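Local atomic coordinates of sulfotransferase (Mus musculus, PDB entry 5X2B), a protein that probably transfers a sulfonate group from the donor PAPS to an acceptor substrate, and is seen here with the product nucleotide adenosine-3',5'-diphosphate bound. Residues T45-L48 with A49-E53; R125-P128 with N129-S132; T133-W136 with A137-L140; K179-V182 with K183-K187. All blocks are in the same frame, centred on the assembly; numbering follows the deposited sequence.

From the N terminus, contact 1 comes first, within helix 45-53, which follows strand 35-38 of the parallel sheet and carries part of the nucleotide pocket. Contact 2 turns the chain after helix 113-126, and contact 3 starts helix 136-145 directly beyond it; the two touch, with their centres about 12 Å apart. Contact 4 runs from the end of helix 174-179 into the start of helix 181-191, after strand 169-173. Each contact joins consecutive residues, so they run in series, with no nesting or crossing. Contacts 1 and 4, far apart in sequence, meet in space: W47 packs on F181, while contact 2 lies on the other side of the chain's centre from contact 4.

Contact 1. Residues T45-L48 with A49-E53; sequences THWL and AEVIE. With A3P (adenosine-3'-5'-diphosphate), chain M.
The phosphate-binding loop of the sulfotransferase fold, akin to the P-loop, leads into the first turns of helix 45-53, where H46 holds the 5'-phosphate of A3P and W47 its adenine, and the backbone is tied from T45-L48 to A49-E53. A49 N donates to T45 O at 2.5 Å, and I52 N reaches L48 O at 2.9 Å with an N-H...O angle of 157°, the i to i+4 pattern of an alpha helix. Side chains follow the same spacing. L48 and I52 lie side by side and point the same way, their CD1 atoms 4.1 Å apart. These apolar residues suit a buried helix. At the ligand, A3P O6P is gripped twice by H46: its backbone N donates at 3.0 Å, nearly straight, and ND1 donates at the ring edge. With CG beside its own backbone N (chi1 -60°), the imidazole shares this oxygen with its main chain. W47 has CG anti to the backbone N (chi1 -155°), which brings the indole face against the adenine; A3P N1 sits over one face, 3.1 Å from CZ2. An aromatic plate thus meets the flat base, while amide and imidazole N-H groups meet the phosphate. Y174 adds an edge-to-face ring to W47, whose indole also touches M177 of helix 174-179, and A49 packs on L62 of strand 60-62.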
loop_
_atom_site.group_PDB
_atom_site.type_symbol
_atom_site.label_atom_id
_atom_site.label_comp_id
_atom_site.label_asym_id
_atom_site.label_seq_id
_atom_site.Cartn_x
_atom_site.Cartn_y
_atom_site.Cartn_z
ATOM N N THR A 45 3.353 -1.799 0.893
ATOM C CA THR A 45 2.373 -2.800 1.288
ATOM C C THR A 45 2.951 -4.065 1.976
ATOM O O THR A 45 2.835 -4.261 3.192
ATOM C CB THR A 45 1.562 -3.191 -0.001
ATOM O OG1 THR A 45 1.630 -2.149 -0.983
ATOM C CG2 THR A 45 0.118 -3.388 0.301
ATOM N N HIS A 46 3.555 -4.937 1.184
ATOM C CA HIS A 46 4.102 -6.154 1.739
ATOM C C HIS A 46 5.179 -5.740 2.658
ATOM O O HIS A 46 5.123 -5.985 3.844
ATOM C CB HIS A 46 4.699 -6.994 0.635
ATOM C CG HIS A 46 3.708 -7.373 -0.406
ATOM N ND1 HIS A 46 3.455 -6.607 -1.525
ATOM C CD2 HIS A 46 2.855 -8.431 -0.477
ATOM C CE1 HIS A 46 2.517 -7.188 -2.251
ATOM N NE2 HIS A 46 2.141 -8.294 -1.637
ATOM N N TRP A 47 6.173 -5.081 2.101
ATOM C CA TRP A 47 7.209 -4.594 2.943
ATOM C C TRP A 47 6.526 -4.331 4.298
ATOM O O TRP A 47 6.734 -5.045 5.267
ATOM C CB TRP A 47 7.813 -3.351 2.354
ATOM C CG TRP A 47 9.173 -3.210 2.832
ATOM C CD1 TRP A 47 9.754 -3.997 3.736
ATOM C CD2 TRP A 47 10.151 -2.235 2.445
ATOM N NE1 TRP A 47 11.016 -3.574 3.987
ATOM C CE2 TRP A 47 11.301 -2.496 3.191
ATOM C CE3 TRP A 47 10.159 -1.154 1.557
ATOM C CZ2 TRP A 47 12.468 -1.737 3.079
ATOM C CZ3 TRP A 47 11.297 -0.401 1.444
ATOM C CH2 TRP A 47 12.444 -0.691 2.209
ATOM N N LEU A 48 5.626 -3.370 4.346
ATOM C CA LEU A 48 4.983 -3.033 5.593
ATOM C C LEU A 48 4.362 -4.244 6.255
ATOM O O LEU A 48 4.580 -4.553 7.403
ATOM C CB LEU A 48 3.873 -2.057 5.308
ATOM C CG LEU A 48 3.027 -1.660 6.499
ATOM C CD1 LEU A 48 3.969 -1.382 7.622
ATOM C CD2 LEU A 48 2.190 -0.415 6.171
ATOM N N ALA A 49 3.540 -4.938 5.532
ATOM C CA ALA A 49 2.847 -6.003 6.185
ATOM C C ALA A 49 3.818 -7.065 6.621
ATOM O O ALA A 49 3.575 -7.766 7.580
ATOM C CB ALA A 49 1.866 -6.580 5.294
ATOM N N GLU A 50 4.908 -7.230 5.921
ATOM C CA GLU A 50 5.772 -8.326 6.274
ATOM C C GLU A 50 6.412 -7.931 7.567
ATOM O O GLU A 50 6.713 -8.751 8.438
ATOM C CB GLU A 50 6.843 -8.526 5.225
ATOM C CG GLU A 50 7.648 -9.802 5.384
ATOM C CD GLU A 50 6.921 -11.054 4.896
ATOM O OE1 GLU A 50 7.612 -12.057 4.586
ATOM O OE2 GLU A 50 5.669 -11.047 4.832
ATOM N N VAL A 51 6.630 -6.640 7.666
ATOM C CA VAL A 51 7.286 -6.061 8.808
ATOM C C VAL A 51 6.423 -6.228 10.062
ATOM O O VAL A 51 6.903 -6.490 11.191
ATOM C CB VAL A 51 7.480 -4.565 8.555
ATOM C CG1 VAL A 51 7.957 -3.884 9.817
ATOM C CG2 VAL A 51 8.435 -4.353 7.419
ATOM N N ILE A 52 5.138 -6.018 9.878
ATOM C CA ILE A 52 4.249 -6.206 10.981
ATOM C C ILE A 52 4.384 -7.643 11.497
ATOM O O ILE A 52 4.808 -7.843 12.623
ATOM C CB ILE A 52 2.824 -5.917 10.553
ATOM C CG1 ILE A 52 2.738 -4.486 10.041
ATOM C CG2 ILE A 52 1.913 -6.130 11.700
ATOM C CD1 ILE A 52 3.236 -3.495 11.014
ATOM N N GLU A 53 4.080 -8.646 10.670
ATOM C CA GLU A 53 4.121 -10.065 11.092
ATOM C C GLU A 53 5.405 -10.431 11.841
ATOM O O GLU A 53 5.402 -11.316 12.689
ATOM C CB GLU A 53 4.029 -10.953 9.870
ATOM C CG GLU A 53 2.790 -10.711 9.043
ATOM C CD GLU A 53 2.275 -11.966 8.298
ATOM O OE1 GLU A 53 1.616 -12.800 8.956
ATOM O OE2 GLU A 53 2.499 -12.121 7.065
HETATM P P1 A3P M . 9.902 -2.234 -7.374
HETATM O O1P A3P M . 10.920 -3.336 -7.207
HETATM O O2P A3P M . 9.013 -2.438 -8.629
HETATM O O3P A3P M . 10.630 -0.912 -7.618
HETATM P P2 A3P M . 3.827 -3.474 -3.016
HETATM O O4P A3P M . 3.199 -4.318 -3.990
HETATM O O5P A3P M . 2.865 -2.378 -2.647
HETATM O O6P A3P M . 4.166 -4.227 -1.718
HETATM O "O5'" A3P M . 5.128 -2.780 -3.728
HETATM C "C5'" A3P M . 6.107 -3.400 -4.541
HETATM C "C4'" A3P M . 7.422 -2.762 -4.515
HETATM O "O4'" A3P M . 7.975 -3.013 -3.257
HETATM C "C3'" A3P M . 8.403 -3.296 -5.494
HETATM O "O3'" A3P M . 9.064 -2.197 -6.098
HETATM C "C2'" A3P M . 9.298 -4.091 -4.706
HETATM O "O2'" A3P M . 10.540 -4.112 -5.408
HETATM C "C1'" A3P M . 9.321 -3.389 -3.404
HETATM N N9 A3P M . 9.763 -4.126 -2.167
HETATM C C8 A3P M . 9.188 -5.236 -1.648
HETATM N N7 A3P M . 9.839 -5.618 -0.538
HETATM C C5 A3P M . 10.827 -4.746 -0.314
HETATM C C6 A3P M . 11.815 -4.624 0.661
HETATM N N6 A3P M . 11.934 -5.576 1.723
HETATM N N1 A3P M . 12.671 -3.606 0.613
HETATM C C2 A3P M . 12.588 -2.710 -0.373
HETATM N N3 A3P M . 11.667 -2.811 -1.328
HETATM C C4 A3P M . 10.777 -3.797 -1.340
#

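Contact 2. Residues R125-P128 with N129-S132; sequences RDNP and NLPS
N127 and L130 are the ends of a type I beta turn that reverses the chain after helix 113-126, and the side chain of N127 braces it from within. Its CB rests 3.9 Å from L130 CD1, an apolar touch between the two ends of the turn. CG stands anti to the backbone N (chi1 -172°), a torsion that sends the amide forward along the turn. Its OD1 then accepts from N129 N at 2.9 Å, with an N-H...O angle of 163°; this closes an Asx turn around P128. The donor stands above the plane of the amide carbonyl. ND2 comes no nearer than 4.2 Å to L130 CD1, at the edge of contact. Asparagine suits this place because its short side chain can accept from the amide two residues on, and P128 fits the second position of a type I turn, where its ring holds phi near the value needed. N129 turns its own amide 59° from that of N127, and its ND2 donates to S233 OG. L130 packs on Y123 and Y124 of helix 113-126 and on L5 of strand 5-7. N127, L130 and Y124 bind calcium in a structure of this protein, though no calcium ion occupies that site in this chain. The turn itself is closed by L130 N, which donates to N127 O at 2.8 Å.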
loop_
_atom_site.group_PDB
_atom_site.type_symbol
_atom_site.label_atom_id
_atom_site.label_comp_id
_atom_site.label_asym_id
_atom_site.label_seq_id
_atom_site.Cartn_x
_atom_site.Cartn_y
_atom_site.Cartn_z
ATOM N N ARG A 125 2.312 -5.053 -16.671
ATOM C CA ARG A 125 2.986 -5.902 -17.635
ATOM C C ARG A 125 2.906 -7.350 -17.192
ATOM O O ARG A 125 2.321 -8.189 -17.880
ATOM C CB ARG A 125 4.431 -5.453 -17.775
ATOM C CG ARG A 125 5.187 -6.045 -18.977
ATOM C CD ARG A 125 6.050 -5.001 -19.687
ATOM N NE ARG A 125 7.330 -5.549 -20.140
ATOM C CZ ARG A 125 7.828 -5.446 -21.374
ATOM N NH1 ARG A 125 7.173 -4.799 -22.343
ATOM N NH2 ARG A 125 9.008 -6.000 -21.638
ATOM N N ASP A 126 3.419 -7.607 -15.996
ATOM C CA ASP A 126 3.670 -8.972 -15.514
ATOM C C ASP A 126 2.526 -9.720 -14.831
ATOM O O ASP A 126 2.710 -10.877 -14.431
ATOM C CB ASP A 126 4.825 -8.949 -14.511
ATOM C CG ASP A 126 6.128 -8.529 -15.143
ATOM O OD1 ASP A 126 6.289 -8.787 -16.356
ATOM O OD2 ASP A 126 6.980 -7.942 -14.429
ATOM N N ASN A 127 1.370 -9.095 -14.656
ATOM C CA ASN A 127 0.337 -9.717 -13.837
ATOM C C ASN A 127 -0.931 -9.974 -14.657
ATOM O O ASN A 127 -1.505 -9.078 -15.255
ATOM C CB ASN A 127 0.092 -8.854 -12.586
ATOM C CG ASN A 127 -0.813 -9.498 -11.586
ATOM O OD1 ASN A 127 -1.588 -10.417 -11.885
ATOM N ND2 ASN A 127 -0.742 -9.001 -10.372
ATOM N N PRO A 128 -1.342 -11.224 -14.710
ATOM C CA PRO A 128 -2.470 -11.669 -15.532
ATOM C C PRO A 128 -3.823 -11.253 -14.974
ATOM O O PRO A 128 -4.868 -11.404 -15.622
ATOM C CB PRO A 128 -2.329 -13.188 -15.534
ATOM C CG PRO A 128 -1.438 -13.524 -14.412
ATOM C CD PRO A 128 -0.647 -12.327 -14.035
ATOM N N ASN A 129 -3.797 -10.713 -13.767
ATOM C CA ASN A 129 -4.975 -10.067 -13.210
ATOM C C ASN A 129 -5.047 -8.641 -13.678
ATOM O O ASN A 129 -6.052 -7.972 -13.482
ATOM C CB ASN A 129 -4.916 -10.062 -11.692
ATOM C CG ASN A 129 -5.109 -11.439 -11.091
ATOM O OD1 ASN A 129 -6.054 -12.162 -11.436
ATOM N ND2 ASN A 129 -4.224 -11.805 -10.170
ATOM N N LEU A 130 -3.962 -8.182 -14.299
ATOM C CA LEU A 130 -3.925 -6.856 -14.868
ATOM C C LEU A 130 -3.764 -6.867 -16.361
ATOM O O LEU A 130 -2.815 -7.446 -16.903
ATOM C CB LEU A 130 -2.757 -6.111 -14.310
ATOM C CG LEU A 130 -2.925 -5.951 -12.821
ATOM C CD1 LEU A 130 -1.633 -5.379 -12.283
ATOM C CD2 LEU A 130 -4.116 -5.082 -12.526
ATOM N N PRO A 131 -4.675 -6.177 -17.030
ATOM C CA PRO A 131 -4.558 -6.070 -18.472
ATOM C C PRO A 131 -3.288 -5.315 -18.772
ATOM O O PRO A 131 -3.291 -4.085 -18.792
ATOM C CB PRO A 131 -5.820 -5.294 -18.877
ATOM C CG PRO A 131 -6.152 -4.501 -17.686
ATOM C CD PRO A 131 -5.765 -5.349 -16.499
ATOM N N SER A 132 -2.207 -6.069 -18.953
ATOM C CA SER A 132 -0.978 -5.549 -19.527
ATOM C C SER A 132 -1.114 -4.314 -20.448
ATOM O O SER A 132 -2.129 -4.111 -21.111
ATOM C CB SER A 132 -0.318 -6.654 -20.342
ATOM O OG SER A 132 0.668 -6.098 -21.203
#

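Contact 3. Residues T133-W136 with A137-L140; sequences TETW and AAFL
W136 lays its indole across the start of helix 136-145, where L140 lies over one face and F139 meets the benzo part. L140 CB stands 4.2 Å from the centroid of the six-membered ring and 16° off its normal, a CH-pi contact, while L140 CD1 is 3.8 Å from W136 CH2. F139 offers its ring edge: its CD1 lies 4.0 Å from W136 CZ3. W136 holds CG on the far side from its backbone N (chi1 153°), which lets the broad ring reach along its own helix to residues three and four places on. Behind these side chains stand the backbone bonds. L140 N donates to W136 O at 3.0 Å, and A138 N reaches the carbonyl of the N-cap residue, T135 O, at 3.3 Å. T133, just before the helix, folds back so that its CG2 touches A138 CB at 3.7 Å and also F139 CB. The small methyl of alanine suits this close return of the chain. In the outer shell, F251 and the rings of F121 and Y124 make edge-to-face contacts, F251 with W136 and the other two with F139, so helix 113-126 backs the cluster. The indole is amphipathic in use: its carbon face is spent on leucine, whereas NE1 donates to Q255 OE1 of helix 253-266, which satisfies the sole polar atom of the ring and should fix its rotation.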
loop_
_atom_site.group_PDB
_atom_site.type_symbol
_atom_site.label_atom_id
_atom_site.label_comp_id
_atom_site.label_asym_id
_atom_site.label_seq_id
_atom_site.Cartn_x
_atom_site.Cartn_y
_atom_site.Cartn_z
ATOM N N THR A 133 -0.051 -3.520 -20.510
ATOM C CA THR A 133 0.059 -2.396 -21.448
ATOM C C THR A 133 1.401 -2.419 -22.160
ATOM O O THR A 133 2.416 -2.607 -21.500
ATOM C CB THR A 133 -0.007 -1.087 -20.709
ATOM O OG1 THR A 133 -1.241 -0.444 -21.024
ATOM C CG2 THR A 133 1.160 -0.176 -21.110
ATOM N N GLU A 134 1.438 -2.204 -23.478
ATOM C CA GLU A 134 2.660 -2.516 -24.256
ATOM C C GLU A 134 3.921 -1.702 -23.845
ATOM O O GLU A 134 5.020 -2.218 -23.585
ATOM C CB GLU A 134 2.422 -2.272 -25.753
ATOM C CG GLU A 134 1.264 -3.017 -26.397
ATOM C CD GLU A 134 1.543 -3.328 -27.870
ATOM O OE1 GLU A 134 2.603 -2.901 -28.388
ATOM O OE2 GLU A 134 0.712 -4.004 -28.508
ATOM N N THR A 135 3.760 -0.399 -23.829
ATOM C CA THR A 135 4.898 0.467 -23.693
ATOM C C THR A 135 4.669 1.303 -22.455
ATOM O O THR A 135 3.537 1.473 -21.968
ATOM C CB THR A 135 5.073 1.361 -24.927
ATOM O OG1 THR A 135 3.997 2.302 -25.009
ATOM C CG2 THR A 135 5.083 0.503 -26.199
ATOM N N TRP A 136 5.768 1.808 -21.938
ATOM C CA TRP A 136 5.762 2.635 -20.746
ATOM C C TRP A 136 4.806 3.848 -20.892
ATOM O O TRP A 136 4.040 4.193 -19.980
ATOM C CB TRP A 136 7.220 3.058 -20.479
ATOM C CG TRP A 136 7.371 4.351 -19.749
ATOM C CD1 TRP A 136 7.988 5.480 -20.186
ATOM C CD2 TRP A 136 6.880 4.642 -18.462
ATOM N NE1 TRP A 136 7.924 6.449 -19.239
ATOM C CE2 TRP A 136 7.224 5.954 -18.157
ATOM C CE3 TRP A 136 6.159 3.909 -17.513
ATOM C CZ2 TRP A 136 6.906 6.561 -16.971
ATOM C CZ3 TRP A 136 5.836 4.496 -16.338
ATOM C CH2 TRP A 136 6.208 5.816 -16.067
ATOM N N ALA A 137 4.828 4.457 -22.064
ATOM C CA ALA A 137 4.221 5.755 -22.242
ATOM C C ALA A 137 2.708 5.652 -22.240
ATOM O O ALA A 137 1.995 6.630 -22.000
ATOM C CB ALA A 137 4.706 6.330 -23.522
ATOM N N ALA A 138 2.225 4.447 -22.520
ATOM C CA ALA A 138 0.805 4.163 -22.552
ATOM C C ALA A 138 0.275 4.175 -21.143
ATOM O O ALA A 138 -0.727 4.797 -20.816
ATOM C CB ALA A 138 0.582 2.798 -23.168
ATOM N N PHE A 139 0.974 3.446 -20.312
ATOM C CA PHE A 139 0.625 3.364 -18.929
ATOM C C PHE A 139 0.743 4.700 -18.196
ATOM O O PHE A 139 -0.077 5.018 -17.350
ATOM C CB PHE A 139 1.552 2.366 -18.320
ATOM C CG PHE A 139 1.383 2.221 -16.877
ATOM C CD1 PHE A 139 2.192 2.908 -15.997
ATOM C CD2 PHE A 139 0.424 1.397 -16.388
ATOM C CE1 PHE A 139 2.035 2.749 -14.643
ATOM C CE2 PHE A 139 0.257 1.235 -15.054
ATOM C CZ PHE A 139 1.073 1.899 -14.178
ATOM N N LEU A 140 1.762 5.482 -18.494
ATOM C CA LEU A 140 1.903 6.739 -17.792
ATOM C C LEU A 140 0.703 7.640 -18.014
ATOM O O LEU A 140 0.278 8.352 -17.101
ATOM C CB LEU A 140 3.135 7.475 -18.248
ATOM C CG LEU A 140 3.352 8.813 -17.537
ATOM C CD1 LEU A 140 3.581 8.599 -16.051
ATOM C CD2 LEU A 140 4.524 9.568 -18.134
#

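Contact 4. Residues K179-V182 with K183-K187; sequences KDFV and KSLKK
D180 caps the N terminus of helix 181-191, its OD1 accepting from K183 N at 3.2 Å. The carboxylate reaches that amide because CG lies anti to the backbone N (chi1 -166°), and the amide meets OD1 from above the carboxylate plane. Aspartate suits an N-cap: its short side chain can take up an N-H of the first turn, and its negative charge should sit well beside the positive end of the helix dipole. One turn on, L185 N donates to F181 O at 2.9 Å, almost straight at 174°. F181 extends its ring with chi1 at 168°, leaving CE1 at 3.8 Å from L185 CD2, the two side chains crossing at a slant. One residue further on, K186, extended beyond CG, runs back past V182, where CE lies only 3.5 Å from CG1, tight for two carbons. K183 bends at chi3 and chi4 instead, and its CD meets K179 CE at 4.0 Å; aliphatic stems thus pack while the ammonium groups stay apart. F181 rests on A205 and T208 of helix 198-208, L185 on M201 of the same helix, and K187 NZ hydrogen-bonds F171 O of strand 169-173.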
loop_
_atom_site.group_PDB
_atom_site.type_symbol
_atom_site.label_atom_id
_atom_site.label_comp_id
_atom_site.label_asym_id
_atom_site.label_seq_id
_atom_site.Cartn_x
_atom_site.Cartn_y
_atom_site.Cartn_z
ATOM N N LYS A 179 16.408 4.101 3.393
ATOM C CA LYS A 179 17.422 4.888 4.120
ATOM C C LYS A 179 17.853 4.361 5.498
ATOM O O LYS A 179 19.011 4.066 5.715
ATOM C CB LYS A 179 16.942 6.357 4.294
ATOM C CG LYS A 179 16.450 6.750 5.737
ATOM C CD LYS A 179 15.536 8.010 5.783
ATOM C CE LYS A 179 14.961 8.300 7.200
ATOM N NZ LYS A 179 14.028 9.478 7.237
ATOM N N ASP A 180 16.918 4.283 6.426
ATOM C CA ASP A 180 17.243 4.019 7.810
ATOM C C ASP A 180 16.051 3.298 8.305
ATOM O O ASP A 180 15.116 3.869 8.863
ATOM C CB ASP A 180 17.450 5.285 8.628
ATOM C CG ASP A 180 18.107 5.013 9.975
ATOM O OD1 ASP A 180 17.777 3.998 10.639
ATOM O OD2 ASP A 180 18.959 5.827 10.360
ATOM N N PHE A 181 16.075 2.017 8.028
ATOM C CA PHE A 181 14.951 1.183 8.294
ATOM C C PHE A 181 14.592 1.092 9.764
ATOM O O PHE A 181 13.446 0.914 10.121
ATOM C CB PHE A 181 15.294 -0.210 7.830
ATOM C CG PHE A 181 14.335 -1.216 8.300
ATOM C CD1 PHE A 181 14.413 -1.721 9.578
ATOM C CD2 PHE A 181 13.315 -1.618 7.475
ATOM C CE1 PHE A 181 13.526 -2.648 9.992
ATOM C CE2 PHE A 181 12.400 -2.540 7.896
ATOM C CZ PHE A 181 12.500 -3.060 9.149
ATOM N N VAL A 182 15.596 1.154 10.617
ATOM C CA VAL A 182 15.373 1.015 12.025
ATOM C C VAL A 182 14.703 2.252 12.633
ATOM O O VAL A 182 13.911 2.130 13.559
ATOM C CB VAL A 182 16.707 0.820 12.705
ATOM C CG1 VAL A 182 16.560 0.974 14.208
ATOM C CG2 VAL A 182 17.258 -0.523 12.335
ATOM N N LYS A 183 15.069 3.439 12.154
ATOM C CA LYS A 183 14.513 4.675 12.684
ATOM C C LYS A 183 13.044 4.632 12.385
ATOM O O LYS A 183 12.205 4.990 13.190
ATOM C CB LYS A 183 15.129 5.876 12.008
ATOM C CG LYS A 183 14.399 7.166 12.340
ATOM C CD LYS A 183 14.475 8.205 11.217
ATOM C CE LYS A 183 15.821 8.859 11.159
ATOM N NZ LYS A 183 16.230 9.427 12.478
ATOM N N SER A 184 12.739 4.157 11.199
ATOM C CA SER A 184 11.359 3.845 10.822
ATOM C C SER A 184 10.646 2.857 11.708
ATOM O O SER A 184 9.598 3.132 12.285
ATOM C CB SER A 184 11.356 3.210 9.446
ATOM O OG SER A 184 11.881 4.109 8.503
ATOM N N LEU A 185 11.173 1.656 11.748
ATOM C CA LEU A 185 10.575 0.641 12.555
ATOM C C LEU A 185 10.170 1.139 13.982
ATOM O O LEU A 185 9.025 1.030 14.420
ATOM C CB LEU A 185 11.583 -0.465 12.655
ATOM C CG LEU A 185 11.107 -1.512 13.620
ATOM C CD1 LEU A 185 9.638 -1.792 13.312
ATOM C CD2 LEU A 185 11.977 -2.701 13.413
ATOM N N LYS A 186 11.131 1.657 14.715
ATOM C CA LYS A 186 10.826 2.392 15.916
ATOM C C LYS A 186 9.546 3.182 15.771
ATOM O O LYS A 186 8.568 2.949 16.482
ATOM C CB LYS A 186 11.953 3.389 16.147
ATOM C CG LYS A 186 13.222 2.739 16.517
ATOM C CD LYS A 186 14.310 3.745 16.716
ATOM C CE LYS A 186 15.638 3.024 16.847
ATOM N NZ LYS A 186 16.747 3.979 17.006
ATOM N N LYS A 187 9.579 4.141 14.847
ATOM C CA LYS A 187 8.507 5.120 14.670
ATOM C C LYS A 187 7.191 4.398 14.740
ATOM O O LYS A 187 6.169 4.943 15.157
ATOM C CB LYS A 187 8.691 5.842 13.333
ATOM C CG LYS A 187 7.869 7.096 13.167
ATOM C CD LYS A 187 8.212 7.881 11.875
ATOM C CE LYS A 187 7.058 8.866 11.542
ATOM N NZ LYS A 187 7.040 9.431 10.165
#